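Group II chitinase (Ostrinia furnacalis, PDB 6JAV) probably hydrolyses internal glycosidic bonds of chitin, this chain being catalytic domain 1 of a larger family 18 glycoside hydrolase. Local coordinates at residues A[290-293]-A[294-298]. Sequence-based numbering, arbitrary orientation.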
ATOM      1  N   ILE A 290     -10.908 -13.976  -3.426  1.00 11.45           N
ATOM      2  CA  ILE A 290     -11.589 -14.295  -2.164  1.00 10.25           C
ATOM      3  C   ILE A 290     -13.099 -14.312  -2.354  1.00 12.64           C
ATOM      4  O   ILE A 290     -13.792 -15.230  -1.892  1.00 12.33           O
ATOM      5  CB  ILE A 290     -11.166 -13.263  -1.098  1.00  9.56           C
ATOM      6  CG1 ILE A 290      -9.680 -13.404  -0.787  1.00 10.10           C
ATOM      7  CG2 ILE A 290     -12.028 -13.421   0.173  1.00 11.91           C
ATOM      8  CD1 ILE A 290      -9.142 -12.236   0.059  1.00 11.57           C
ATOM      9  N   CYS A 291     -13.647 -13.282  -3.011  1.00 11.59           N
ATOM     10  CA  CYS A 291     -15.098 -13.212  -3.131  1.00 11.92           C
ATOM     11  C   CYS A 291     -15.645 -14.383  -3.947  1.00 12.56           C
ATOM     12  O   CYS A 291     -16.742 -14.884  -3.649  1.00 14.90           O
ATOM     13  CB  CYS A 291     -15.548 -11.841  -3.646  1.00 16.98           C
ATOM     14  SG  CYS A 291     -15.015 -11.386  -5.318  1.00 19.23           S
ATOM     15  N   ASP A 292     -14.887 -14.862  -4.935  1.00 12.30           N
ATOM     16  CA  ASP A 292     -15.318 -16.031  -5.697  1.00 14.27           C
ATOM     17  C   ASP A 292     -15.321 -17.283  -4.827  1.00 12.43           C
ATOM     18  O   ASP A 292     -16.222 -18.129  -4.947  1.00 13.25           O
ATOM     19  CB  ASP A 292     -14.399 -16.242  -6.899  1.00 15.03           C
ATOM     20  CG  ASP A 292     -14.848 -17.435  -7.766  1.00 17.07           C
ATOM     21  OD1 ASP A 292     -15.997 -17.403  -8.215  1.00 22.88           O
ATOM     22  OD2 ASP A 292     -14.051 -18.368  -7.981  1.00 26.70           O
ATOM     23  N   ARG A 293     -14.321 -17.440  -3.961  1.00 11.43           N
ATOM     24  CA  ARG A 293     -14.306 -18.587  -3.052  1.00 12.55           C
ATOM     25  C   ARG A 293     -15.533 -18.585  -2.146  1.00 14.26           C
ATOM     26  O   ARG A 293     -16.142 -19.636  -1.904  1.00 15.42           O
ATOM     27  CB  ARG A 293     -13.033 -18.570  -2.217  1.00 12.47           C
ATOM     28  CG  ARG A 293     -11.848 -19.118  -2.982  1.00 13.11           C
ATOM     29  CD  ARG A 293     -10.515 -18.538  -2.511  1.00 14.19           C
ATOM     30  NE  ARG A 293      -9.377 -19.191  -3.164  1.00 16.27           N
ATOM     31  CZ  ARG A 293      -9.008 -19.003  -4.435  1.00 15.19           C
ATOM     32  NH1 ARG A 293      -9.661 -18.167  -5.240  1.00 16.17           N
ATOM     33  NH2 ARG A 293      -7.946 -19.658  -4.906  1.00 21.80           N
ATOM     34  N   ILE A 294     -15.928 -17.412  -1.661  1.00 12.53           N
ATOM     35  CA  ILE A 294     -17.101 -17.300  -0.803  1.00 15.06           C
ATOM     36  C   ILE A 294     -18.381 -17.535  -1.603  1.00 15.77           C
ATOM     37  O   ILE A 294     -19.272 -18.284  -1.180  1.00 15.78           O
ATOM     38  CB  ILE A 294     -17.097 -15.927  -0.108  1.00 12.50           C
ATOM     39  CG1 ILE A 294     -15.893 -15.843   0.848  1.00 12.67           C
ATOM     40  CG2 ILE A 294     -18.417 -15.675   0.604  1.00 14.82           C
ATOM     41  CD1 ILE A 294     -15.567 -14.420   1.323  1.00 15.57           C
ATOM     42  N   ARG A 295     -18.502 -16.893  -2.768  1.00 13.84           N
ATOM     43  CA  ARG A 295     -19.749 -16.958  -3.527  1.00 13.60           C
ATOM     44  C   ARG A 295     -19.969 -18.343  -4.144  1.00 15.70           C
ATOM     45  O   ARG A 295     -21.102 -18.856  -4.145  1.00 19.06           O
ATOM     46  CB  ARG A 295     -19.750 -15.873  -4.609  1.00 14.85           C
ATOM     47  CG  ARG A 295     -20.944 -15.900  -5.547  1.00 24.56           C
ATOM     48  CD  ARG A 295     -20.876 -14.766  -6.612  1.00 31.03           C
ATOM     49  NE  ARG A 295     -21.894 -14.968  -7.649  1.00 39.22           N
ATOM     50  CZ  ARG A 295     -21.664 -15.282  -8.930  1.00 44.72           C
ATOM     51  NH1 ARG A 295     -20.416 -15.403  -9.421  1.00 21.34           N
ATOM     52  NH2 ARG A 295     -22.710 -15.459  -9.745  1.00 35.85           N
ATOM     53  N   ASN A 296     -18.910 -18.973  -4.662  1.00 14.59           N
ATOM     54  CA  ASN A 296     -19.070 -20.144  -5.518  1.00 15.38           C
ATOM     55  C   ASN A 296     -18.397 -21.411  -5.011  1.00 18.45           C
ATOM     56  O   ASN A 296     -18.642 -22.484  -5.575  1.00 17.96           O
ATOM     57  CB  ASN A 296     -18.564 -19.833  -6.935  1.00 16.82           C
ATOM     58  CG  ASN A 296     -19.362 -18.734  -7.598  1.00 16.39           C
ATOM     59  OD1 ASN A 296     -18.813 -17.757  -8.109  1.00 23.37           O
ATOM     60  ND2 ASN A 296     -20.669 -18.886  -7.576  1.00 17.60           N
ATOM     61  N   SER A 297     -17.553 -21.332  -3.986  1.00 15.28           N
ATOM     62  CA  SER A 297     -16.870 -22.498  -3.444  1.00 14.95           C
ATOM     63  C   SER A 297     -17.212 -22.770  -1.986  1.00 14.13           C
ATOM     64  O   SER A 297     -16.538 -23.587  -1.354  1.00 19.68           O
ATOM     65  CB  SER A 297     -15.358 -22.410  -3.643  1.00 19.98           C
ATOM     66  OG  SER A 297     -15.059 -22.372  -5.029  1.00 21.16           O
ATOM     67  N   GLY A 298     -18.212 -22.092  -1.433  1.00 18.35           N
ATOM     68  CA  GLY A 298     -18.703 -22.442  -0.111  1.00 20.07           C
ATOM     69  C   GLY A 298     -17.793 -22.123   1.054  1.00 21.90           C
ATOM     70  O   GLY A 298     -17.917 -22.753   2.114  1.00 23.52           O
TER
HETATM   71  O   HOH W   1     -13.637 -20.295  -6.043  1.00 30.44           O
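Ile-294 N donates to Ile-290 O over 3.1 Å with an N-H...O angle of 158°, one of four successive i+4 to i backbone hydrogen bonds within 290-297. Arg-295 N to Cys-291 O and Asn-296 N to Asp-292 O are shorter, each 2.8 Å. The series ends less well aligned: Ser-297 N reaches Arg-293 O at 3.0 Å, but lies 47° out of the carbonyl plane, where the chain leaves helical torsions. Arg-293 also forms a backbone hydrogen bond with Trp-299. Directly after strand 284-286 comes helix 287-296, whose C-terminal end this is. It lies between the last two strands of the family 18 TIM barrel, probably in the small alpha/beta insertion, and the Cys-291 to Cys-357 disulfide ties it to a later loop. With CG anti to the backbone N (chi1 -178°), the Asp-292 carboxylate is carried toward the next turn. There OD2 accepts from a water at 2.8 Å; the same water is hydrogen-bonded to Ser-297 OG at 2.7 Å, bridging the two side chains. OD2 also salt-bridges Arg-356. Arg-293 NH1 hydrogen-bonds to Glu-289 O, and NH2 forms a long, weak ion pair with Glu-277 OE1. Alongside each other, Ile-290 CG2 touches Ile-294 CD1 at 3.9 Å, and both residues pack on Phe-322.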